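Local coordinates for protein putative invasin (Yersinia pseudotuberculosis IP 31758, PDB 5N40) that probably acts as a bacterial surface adhesin of the invasin type, in which immunoglobulin-like domains lead to a C-type lectin-like adhesion domain, at residues A[34-39]-A[65-70]; A[148-153]-A[196-201]; A[213-218]-A[228-233]. The protein carries 1 engineered substitution. One frame throughout, in Å; residues are numbered along the deposited sequence.

Contact 1. Residues A[34-39]-A[65-70]; sequences TLRDSN and SGLYTA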
loop_
_atom_site.group_PDB
_atom_site.type_symbol
_atom_site.label_atom_id
_atom_site.label_comp_id
_atom_site.label_asym_id
_atom_site.label_seq_id
_atom_site.Cartn_x
_atom_site.Cartn_y
_atom_site.Cartn_z
ATOM N N THR A 34 14.563 -47.590 -8.914
ATOM C CA THR A 34 15.379 -48.793 -9.067
ATOM C C THR A 34 14.660 -49.882 -8.280
ATOM O O THR A 34 14.695 -49.890 -7.049
ATOM C CB THR A 34 16.799 -48.557 -8.573
ATOM O OG1 THR A 34 17.359 -47.452 -9.298
ATOM C CG2 THR A 34 17.674 -49.815 -8.773
ATOM N N LEU A 35 13.972 -50.771 -8.996
ATOM C CA LEU A 35 13.091 -51.755 -8.383
ATOM C C LEU A 35 13.859 -53.050 -8.156
ATOM O O LEU A 35 14.365 -53.657 -9.107
ATOM C CB LEU A 35 11.862 -51.988 -9.260
ATOM C CG LEU A 35 10.746 -52.840 -8.650
ATOM C CD1 LEU A 35 10.201 -52.211 -7.377
ATOM C CD2 LEU A 35 9.622 -53.055 -9.656
ATOM N N ARG A 36 13.953 -53.468 -6.898
ATOM C CA ARG A 36 14.794 -54.593 -6.510
ATOM C C ARG A 36 14.020 -55.513 -5.581
ATOM O O ARG A 36 13.151 -55.065 -4.825
ATOM C CB ARG A 36 16.077 -54.114 -5.820
ATOM C CG ARG A 36 16.984 -53.273 -6.715
ATOM C CD ARG A 36 17.668 -54.152 -7.768
ATOM N NE ARG A 36 18.569 -53.421 -8.665
ATOM C CZ ARG A 36 18.207 -52.866 -9.820
ATOM N NH1 ARG A 36 16.945 -52.917 -10.239
ATOM N NH2 ARG A 36 19.111 -52.236 -10.560
ATOM N N ASP A 37 14.328 -56.806 -5.659
ATOM C CA ASP A 37 13.715 -57.770 -4.763
ATOM C C ASP A 37 14.577 -57.933 -3.510
ATOM O O ASP A 37 15.569 -57.229 -3.309
ATOM C CB ASP A 37 13.456 -59.101 -5.484
ATOM C CG ASP A 37 14.735 -59.865 -5.856
ATOM O OD1 ASP A 37 15.820 -59.575 -5.318
ATOM O OD2 ASP A 37 14.641 -60.778 -6.707
ATOM N N SER A 38 14.168 -58.854 -2.634
ATOM C CA SER A 38 14.837 -59.021 -1.349
ATOM C C SER A 38 16.260 -59.542 -1.495
ATOM O O SER A 38 17.032 -59.468 -0.533
ATOM C CB SER A 38 14.034 -59.970 -0.465
ATOM O OG SER A 38 13.905 -61.236 -1.085
ATOM N N ASN A 39 16.615 -60.077 -2.660
ATOM C CA ASN A 39 17.970 -60.522 -2.955
ATOM C C ASN A 39 18.750 -59.493 -3.759
ATOM O O ASN A 39 19.859 -59.785 -4.224
ATOM C CB ASN A 39 17.928 -61.851 -3.711
ATOM C CG ASN A 39 17.396 -62.982 -2.859
ATOM O OD1 ASN A 39 17.868 -63.206 -1.747
ATOM N ND2 ASN A 39 16.397 -63.694 -3.371
ATOM N N SER A 65 17.793 -53.125 -16.477
ATOM C CA SER A 65 18.164 -53.410 -15.090
ATOM C C SER A 65 17.111 -52.910 -14.102
ATOM O O SER A 65 17.437 -52.431 -13.016
ATOM C CB SER A 65 19.539 -52.823 -14.763
ATOM O OG SER A 65 20.549 -53.481 -15.515
ATOM N N GLY A 66 15.840 -53.039 -14.472
ATOM C CA GLY A 66 14.761 -52.731 -13.544
ATOM C C GLY A 66 14.713 -51.284 -13.110
ATOM O O GLY A 66 14.357 -50.993 -11.959
ATOM N N LEU A 67 15.074 -50.366 -13.996
ATOM C CA LEU A 67 14.944 -48.940 -13.743
ATOM C C LEU A 67 13.700 -48.420 -14.446
ATOM O O LEU A 67 13.422 -48.788 -15.590
ATOM C CB LEU A 67 16.178 -48.180 -14.234
ATOM C CG LEU A 67 17.299 -47.931 -13.219
ATOM C CD1 LEU A 67 17.730 -49.212 -12.514
ATOM C CD2 LEU A 67 18.482 -47.297 -13.927
ATOM N N TYR A 68 12.954 -47.565 -13.756
ATOM C CA TYR A 68 11.729 -46.987 -14.293
ATOM C C TYR A 68 11.778 -45.484 -14.074
ATOM O O TYR A 68 12.001 -45.031 -12.948
ATOM C CB TYR A 68 10.490 -47.585 -13.621
ATOM C CG TYR A 68 10.403 -49.091 -13.711
ATOM C CD1 TYR A 68 11.194 -49.901 -12.901
ATOM C CD2 TYR A 68 9.528 -49.705 -14.599
ATOM C CE1 TYR A 68 11.124 -51.283 -12.978
ATOM C CE2 TYR A 68 9.447 -51.089 -14.677
ATOM C CZ TYR A 68 10.243 -51.869 -13.859
ATOM O OH TYR A 68 10.166 -53.248 -13.932
ATOM N N THR A 69 11.559 -44.715 -15.141
ATOM C CA THR A 69 11.745 -43.270 -15.085
ATOM C C THR A 69 10.523 -42.527 -15.606
ATOM O O THR A 69 9.738 -43.044 -16.401
ATOM C CB THR A 69 12.976 -42.840 -15.885
ATOM O OG1 THR A 69 12.826 -43.231 -17.256
ATOM C CG2 THR A 69 14.220 -43.494 -15.310
ATOM N N ALA A 70 10.387 -41.288 -15.133
ATOM C CA ALA A 70 9.408 -40.344 -15.654
ATOM C C ALA A 70 9.952 -38.940 -15.449
ATOM O O ALA A 70 10.819 -38.707 -14.603
ATOM C CB ALA A 70 8.040 -40.495 -14.980
#

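Contact 2. Residues A[148-153]-A[196-201]; sequences VAVVNR and VQTTLR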
loop_
_atom_site.group_PDB
_atom_site.type_symbol
_atom_site.label_atom_id
_atom_site.label_comp_id
_atom_site.label_asym_id
_atom_site.label_seq_id
_atom_site.Cartn_x
_atom_site.Cartn_y
_atom_site.Cartn_z
ATOM N N VAL A 148 8.560 1.294 3.179
ATOM C CA VAL A 148 10.004 1.499 3.237
ATOM C C VAL A 148 10.403 2.967 3.295
ATOM O O VAL A 148 11.591 3.256 3.477
ATOM C CB VAL A 148 10.726 0.802 2.057
ATOM C CG1 VAL A 148 10.534 -0.710 2.117
ATOM C CG2 VAL A 148 10.250 1.356 0.718
ATOM N N ALA A 149 9.466 3.911 3.167
ATOM C CA ALA A 149 9.773 5.325 3.360
ATOM C C ALA A 149 8.472 6.086 3.577
ATOM O O ALA A 149 7.424 5.694 3.063
ATOM C CB ALA A 149 10.534 5.932 2.172
ATOM N N VAL A 150 8.557 7.169 4.355
ATOM C CA VAL A 150 7.421 8.059 4.623
ATOM C C VAL A 150 7.962 9.471 4.764
ATOM O O VAL A 150 8.747 9.746 5.679
ATOM C CB VAL A 150 6.643 7.665 5.893
ATOM C CG1 VAL A 150 5.413 8.572 6.069
ATOM C CG2 VAL A 150 6.215 6.211 5.861
ATOM N N VAL A 151 7.535 10.388 3.887
ATOM C CA VAL A 151 8.030 11.760 3.901
ATOM C C VAL A 151 6.861 12.724 3.735
ATOM O O VAL A 151 5.795 12.365 3.234
ATOM C CB VAL A 151 9.080 12.030 2.798
ATOM C CG1 VAL A 151 10.306 11.137 2.989
ATOM C CG2 VAL A 151 8.473 11.833 1.400
ATOM N N ASN A 152 7.081 13.962 4.156
ATOM C CA ASN A 152 6.104 15.021 3.929
ATOM C C ASN A 152 6.376 15.626 2.550
ATOM O O ASN A 152 7.046 15.010 1.715
ATOM C CB ASN A 152 6.131 16.025 5.094
ATOM C CG ASN A 152 7.405 16.858 5.153
ATOM O OD1 ASN A 152 8.281 16.767 4.294
ATOM N ND2 ASN A 152 7.510 17.682 6.196
ATOM N N ARG A 153 5.835 16.811 2.268
ATOM C CA ARG A 153 5.994 17.406 0.948
ATOM C C ARG A 153 7.328 18.128 0.778
ATOM O O ARG A 153 7.642 18.561 -0.337
ATOM C CB ARG A 153 4.828 18.366 0.677
ATOM C CG ARG A 153 4.765 18.864 -0.745
ATOM C CD ARG A 153 3.399 19.429 -1.112
ATOM N NE ARG A 153 3.323 19.639 -2.554
ATOM C CZ ARG A 153 2.222 19.942 -3.232
ATOM N NH1 ARG A 153 1.057 20.103 -2.617
ATOM N NH2 ARG A 153 2.294 20.085 -4.548
ATOM N N VAL A 196 1.070 12.336 3.970
ATOM C CA VAL A 196 2.413 11.861 3.675
ATOM C C VAL A 196 2.425 11.052 2.383
ATOM O O VAL A 196 1.412 10.505 1.938
ATOM C CB VAL A 196 2.995 11.024 4.841
ATOM C CG1 VAL A 196 3.156 11.889 6.075
ATOM C CG2 VAL A 196 2.111 9.832 5.161
ATOM N N GLN A 197 3.618 10.987 1.791
ATOM C CA GLN A 197 3.919 10.118 0.665
ATOM C C GLN A 197 4.599 8.872 1.215
ATOM O O GLN A 197 5.658 8.969 1.842
ATOM C CB GLN A 197 4.826 10.830 -0.337
ATOM C CG GLN A 197 5.295 9.987 -1.503
ATOM C CD GLN A 197 6.507 10.579 -2.194
ATOM O OE1 GLN A 197 7.652 10.193 -1.920
ATOM N NE2 GLN A 197 6.268 11.502 -3.105
ATOM N N THR A 198 3.982 7.716 0.993
ATOM C CA THR A 198 4.478 6.450 1.512
ATOM C C THR A 198 5.028 5.621 0.361
ATOM O O THR A 198 4.357 5.441 -0.659
ATOM C CB THR A 198 3.370 5.684 2.235
ATOM O OG1 THR A 198 2.846 6.495 3.296
ATOM C CG2 THR A 198 3.904 4.364 2.812
ATOM N N THR A 199 6.243 5.115 0.528
ATOM C CA THR A 199 6.827 4.203 -0.445
ATOM C C THR A 199 6.490 2.784 -0.013
ATOM O O THR A 199 6.920 2.333 1.055
ATOM C CB THR A 199 8.337 4.395 -0.545
ATOM O OG1 THR A 199 8.626 5.746 -0.920
ATOM C CG2 THR A 199 8.923 3.439 -1.579
ATOM N N LEU A 200 5.704 2.094 -0.827
ATOM C CA LEU A 200 5.372 0.693 -0.609
ATOM C C LEU A 200 6.251 -0.183 -1.489
ATOM O O LEU A 200 6.368 0.064 -2.693
ATOM C CB LEU A 200 3.905 0.421 -0.927
ATOM C CG LEU A 200 2.897 0.998 0.071
ATOM C CD1 LEU A 200 1.482 0.793 -0.423
ATOM C CD2 LEU A 200 3.075 0.352 1.445
ATOM N N ARG A 201 6.849 -1.209 -0.898
ATOM C CA ARG A 201 7.659 -2.165 -1.652
ATOM C C ARG A 201 6.907 -3.484 -1.783
ATOM O O ARG A 201 6.523 -4.096 -0.781
ATOM C CB ARG A 201 9.013 -2.398 -0.990
ATOM C CG ARG A 201 9.912 -3.317 -1.800
ATOM C CD ARG A 201 11.342 -3.165 -1.363
ATOM N NE ARG A 201 11.567 -3.709 -0.032
ATOM C CZ ARG A 201 12.747 -3.697 0.577
ATOM N NH1 ARG A 201 13.792 -3.155 -0.027
ATOM N NH2 ARG A 201 12.878 -4.217 1.787
#

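Contact 3. Residues A[213-218]-A[228-233]; sequences NVTFNV and SMWGNM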
loop_
_atom_site.group_PDB
_atom_site.type_symbol
_atom_site.label_atom_id
_atom_site.label_comp_id
_atom_site.label_asym_id
_atom_site.label_seq_id
_atom_site.Cartn_x
_atom_site.Cartn_y
_atom_site.Cartn_z
ATOM N N ASN A 213 5.201 4.802 -5.000
ATOM C CA ASN A 213 4.807 5.800 -4.019
ATOM C C ASN A 213 3.303 6.014 -4.054
ATOM O O ASN A 213 2.695 6.062 -5.128
ATOM C CB ASN A 213 5.519 7.131 -4.271
ATOM C CG ASN A 213 6.993 7.072 -3.954
ATOM O OD1 ASN A 213 7.420 6.333 -3.070
ATOM N ND2 ASN A 213 7.782 7.855 -4.674
ATOM N N VAL A 214 2.707 6.128 -2.873
ATOM C CA VAL A 214 1.311 6.513 -2.734
ATOM C C VAL A 214 1.234 7.692 -1.775
ATOM O O VAL A 214 1.909 7.720 -0.739
ATOM C CB VAL A 214 0.435 5.337 -2.249
ATOM C CG1 VAL A 214 0.396 4.238 -3.319
ATOM C CG2 VAL A 214 0.942 4.794 -0.915
ATOM N N THR A 215 0.419 8.679 -2.133
ATOM C CA THR A 215 0.264 9.889 -1.345
ATOM C C THR A 215 -1.217 10.077 -1.059
ATOM O O THR A 215 -2.039 9.981 -1.972
ATOM C CB THR A 215 0.834 11.101 -2.089
ATOM O OG1 THR A 215 2.231 10.891 -2.325
ATOM C CG2 THR A 215 0.638 12.391 -1.294
ATOM N N PHE A 216 -1.551 10.322 0.204
ATOM C CA PHE A 216 -2.927 10.579 0.614
ATOM C C PHE A 216 -2.976 11.946 1.276
ATOM O O PHE A 216 -2.373 12.155 2.335
ATOM C CB PHE A 216 -3.448 9.483 1.547
ATOM C CG PHE A 216 -3.619 8.144 0.876
ATOM C CD1 PHE A 216 -2.554 7.246 0.768
ATOM C CD2 PHE A 216 -4.835 7.780 0.334
ATOM C CE1 PHE A 216 -2.728 6.010 0.155
ATOM C CE2 PHE A 216 -5.006 6.564 -0.288
ATOM C CZ PHE A 216 -3.948 5.669 -0.374
ATOM N N ASN A 217 -3.693 12.868 0.642
ATOM C CA ASN A 217 -3.757 14.243 1.112
ATOM C C ASN A 217 -4.565 14.358 2.392
ATOM O O ASN A 217 -5.614 13.730 2.542
ATOM C CB ASN A 217 -4.401 15.128 0.052
ATOM C CG ASN A 217 -3.632 15.151 -1.235
ATOM O OD1 ASN A 217 -2.402 15.212 -1.236
ATOM N ND2 ASN A 217 -4.355 15.129 -2.356
ATOM N N VAL A 218 -4.079 15.196 3.303
ATOM C CA VAL A 218 -4.789 15.542 4.531
ATOM C C VAL A 218 -5.550 16.846 4.306
ATOM O O VAL A 218 -5.061 17.757 3.625
ATOM C CB VAL A 218 -3.803 15.653 5.710
ATOM C CG1 VAL A 218 -2.933 16.906 5.583
ATOM C CG2 VAL A 218 -4.553 15.614 7.031
ATOM N N SER A 228 3.990 22.076 4.116
ATOM C CA SER A 228 4.805 21.041 4.747
ATOM C C SER A 228 4.288 19.647 4.407
ATOM O O SER A 228 5.067 18.755 4.049
ATOM C CB SER A 228 4.827 21.246 6.261
ATOM O OG SER A 228 5.524 22.431 6.610
ATOM N N MET A 229 2.982 19.445 4.520
ATOM C CA MET A 229 2.347 18.163 4.265
ATOM C C MET A 229 1.660 18.166 2.906
ATOM O O MET A 229 1.459 19.210 2.275
ATOM C CB MET A 229 1.322 17.844 5.363
ATOM C CG MET A 229 1.758 18.208 6.778
ATOM S SD MET A 229 3.294 17.418 7.303
ATOM C CE MET A 229 2.796 15.706 7.332
ATOM N N TRP A 230 1.268 16.968 2.473
ATOM C CA TRP A 230 0.458 16.809 1.269
ATOM C C TRP A 230 -1.012 16.987 1.637
ATOM O O TRP A 230 -1.539 16.222 2.453
ATOM C CB TRP A 230 0.684 15.433 0.652
ATOM C CG TRP A 230 2.088 15.169 0.224
ATOM C CD1 TRP A 230 3.077 14.563 0.951
ATOM C CD2 TRP A 230 2.657 15.481 -1.047
ATOM N NE1 TRP A 230 4.228 14.487 0.205
ATOM C CE2 TRP A 230 3.996 15.045 -1.025
ATOM C CE3 TRP A 230 2.164 16.099 -2.202
ATOM C CZ2 TRP A 230 4.848 15.208 -2.114
ATOM C CZ3 TRP A 230 3.008 16.254 -3.281
ATOM C CH2 TRP A 230 4.335 15.813 -3.231
ATOM N N GLY A 231 -1.689 17.969 1.024
ATOM C CA GLY A 231 -3.018 18.349 1.466
ATOM C C GLY A 231 -3.963 18.668 0.321
ATOM O O GLY A 231 -3.553 18.810 -0.833
ATOM N N ASN A 232 -5.253 18.784 0.669
ATOM C CA ASN A 232 -6.286 19.193 -0.283
ATOM C C ASN A 232 -7.261 20.168 0.360
ATOM O O ASN A 232 -8.469 20.106 0.118
ATOM C CB ASN A 232 -7.052 17.987 -0.831
ATOM C CG ASN A 232 -7.879 17.293 0.233
ATOM O OD1 ASN A 232 -7.422 17.110 1.362
ATOM N ND2 ASN A 232 -9.107 16.909 -0.116
ATOM N N MET A 233 -6.751 21.089 1.172
ATOM C CA MET A 233 -7.612 22.058 1.839
ATOM C C MET A 233 -8.430 22.830 0.809
ATOM O O MET A 233 -7.951 23.133 -0.284
ATOM C CB MET A 233 -6.763 23.022 2.670
ATOM C CG MET A 233 -7.543 24.075 3.434
ATOM S SD MET A 233 -6.463 25.246 4.270
ATOM C CE MET A 233 -5.586 24.108 5.347
#

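Contact 1. Residues A[34-39]-A[65-70]
Arg-36 meets Ser-65 end-on, with two nitrogens on one backbone oxygen. NH1 of Arg-36 donates to Ser-65 O at 2.9 Å, and its NH2 donates to the same oxygen at 3.0 Å. Both bonds are bent, as expected when one acceptor sits between two N-H groups, and Ser-65 O is about 20° out of the guanidinium plane. Arg-36 NH1 also donates to Leu-35 O at 2.9 Å, and this partner does lie in that plane. Three bonds to two carbonyls therefore fix the rotation of the guanidinium. The side chain gets there by folding back at chi2 (-72°). Thr-34 CG2 lies over the centre of one face of the guanidinium, and Leu-67 CD1 approaches NH2 obliquely.

The backbones join beside this group. Leu-35 N donates to Gly-66 O at 3.0 Å in a nearly straight bond. Gly-66 has a positive phi, which suits glycine at this turn into strand 67-73. Next to it Thr-34 and Leu-67 form an antiparallel non-hydrogen-bonded pair. Their side chains run side by side, with Leu-67 CD1 3.7 Å from Thr-34 OG1 and 3.8 Å from Thr-34 CG2.

Leu-35 turns to the buried side. Leu-35 CB lies 3.9 Å from Tyr-68 CE1, and its CD2 also reaches that ring atom. Tyr-68 OH is held further out, by hydrogen bonds to Val-43 O and Gln-46 N.

The arrangement is the end of an antiparallel strand pair, 28-34 with 67-73, continued by Arg-36, which binds the carbonyl of Ser-65 in the turn and that of Leu-35 beside it. It belongs to the immunoglobulin-like beta fold of the invasin domain 3 family.

Contact 2. Residues A[148-153]-A[196-201]
Four backbone hydrogen bonds join Val-148, Ala-149 and Val-151 to Gln-197 and Thr-199. Val-151 and Gln-197 form a hydrogen-bonded antiparallel pair. Gln-197 N donates to Val-151 O at 3.0 Å, and Val-151 N returns the bond to Gln-197 O at 3.1 Å. Further along, Val-148 N donates to Thr-199 O at 2.9 Å, while Thr-199 N donates to Ala-149 O. Two successive residues thus face Thr-199. With Val-148 at psi -6°, this is consistent with a classic beta bulge. Between these bonds Val-150 pairs with Thr-198, and Val-150 CA makes a CH...O contact with Gln-197 O.

Val-150 CG1 lies anti to its own nitrogen (chi1 -176°), which brings it to Val-196 CG2 at 3.6 Å. Val-151 and Gln-197 run side by side on the other face, with CG2 of the valine near OE1 of the glutamine. On that same face Ala-149 CB touches Thr-199 OG1, whose hydrogen bond goes to Asn-213 on the next strand.

The Val-148 end is tighter. Val-148 CG2 is pressed against Thr-199 CG2 at 3.4 Å, closer than usual for two methyl groups. Val-148 CG1 sits over one face of the Arg-201 guanidinium, near the rim, 3.8 Å from Arg-201 NE. Arg-201 NH2 forms a salt bridge with Glu-146, two residues before Val-148 on the same strand.

This is an antiparallel ladder between neighbouring strands 142-151 and 197-204, in one sheet of the bacterial immunoglobulin-like domain.

Contact 3. Residues A[213-218]-A[228-233]
Trp-230, Val-218 and Asn-217 carry most of this contact. Trp-230 reaches back along strand 209-217 and receives Thr-215 on one face of its indole. Thr-215 CG2 stands over the five-membered ring of Trp-230, offset toward the rim, 3.8 Å from its centroid. This is a CH-pi contact, and Thr-215 CG2 comes within 3.5 Å of Trp-230 CG. With OG1 beside the backbone N (chi1 -61°), CG2 of Thr-215 is left anti to that nitrogen and faces the indole. The indole also touches Gln-197 and Arg-116, from the strands flanking 209-217.

Val-218 contributes mainly its backbone. Val-218 N donates to Trp-230 O at 2.9 Å, in the carbonyl plane and on a lone pair. Asn-232 N donates to Val-218 O at 3.1 Å, from above the carbonyl plane of Val-218. Gly-231 lies between these two bonds. Gly-231 CA comes 3.0 Å from Val-218 O, a close CH...O approach. Val-218 CG1 lies 3.5 Å from Trp-230 O.

Asn-217 packs against Gly-231. Asn-217 CB rests 3.6 Å from Gly-231 C, and its OD1 comes near Trp-230 CB. The amide plane is 29° from that of the indole. Arg-116 NE donates to Asn-217 OD1, and Asn-217 ND2 bonds to Asn-118 OD1, so both ends of the buried amide are satisfied and its rotation is set.

The chemistry is mixed: two backbone bonds hold residues 230-232 to the strand end, while the methyl-indole contact and the bonded amide fix the side chains. The bond directions and the indole packing are consistent with a defined path for the chain from the immunoglobulin-like domain to the adhesion domain.

The three contacts follow one another along an elongated single chain. Contact 1 stands apart near the N-terminal end, with its centre about 61 Å from that of contact 2 and about 69 Å from that of contact 3. Contacts 2 and 3 are neighbours, their centres about 11 Å apart. They share a sheet in which strands 197-204 and 209-217 lie side by side, probably joined there by a Thr-198 N to Val-214 O bond of 2.7 Å. Contact 2 is one strand pair of that sheet, and contact 3 leads from strand 209-217, the last of it along the chain, toward the adhesion domain.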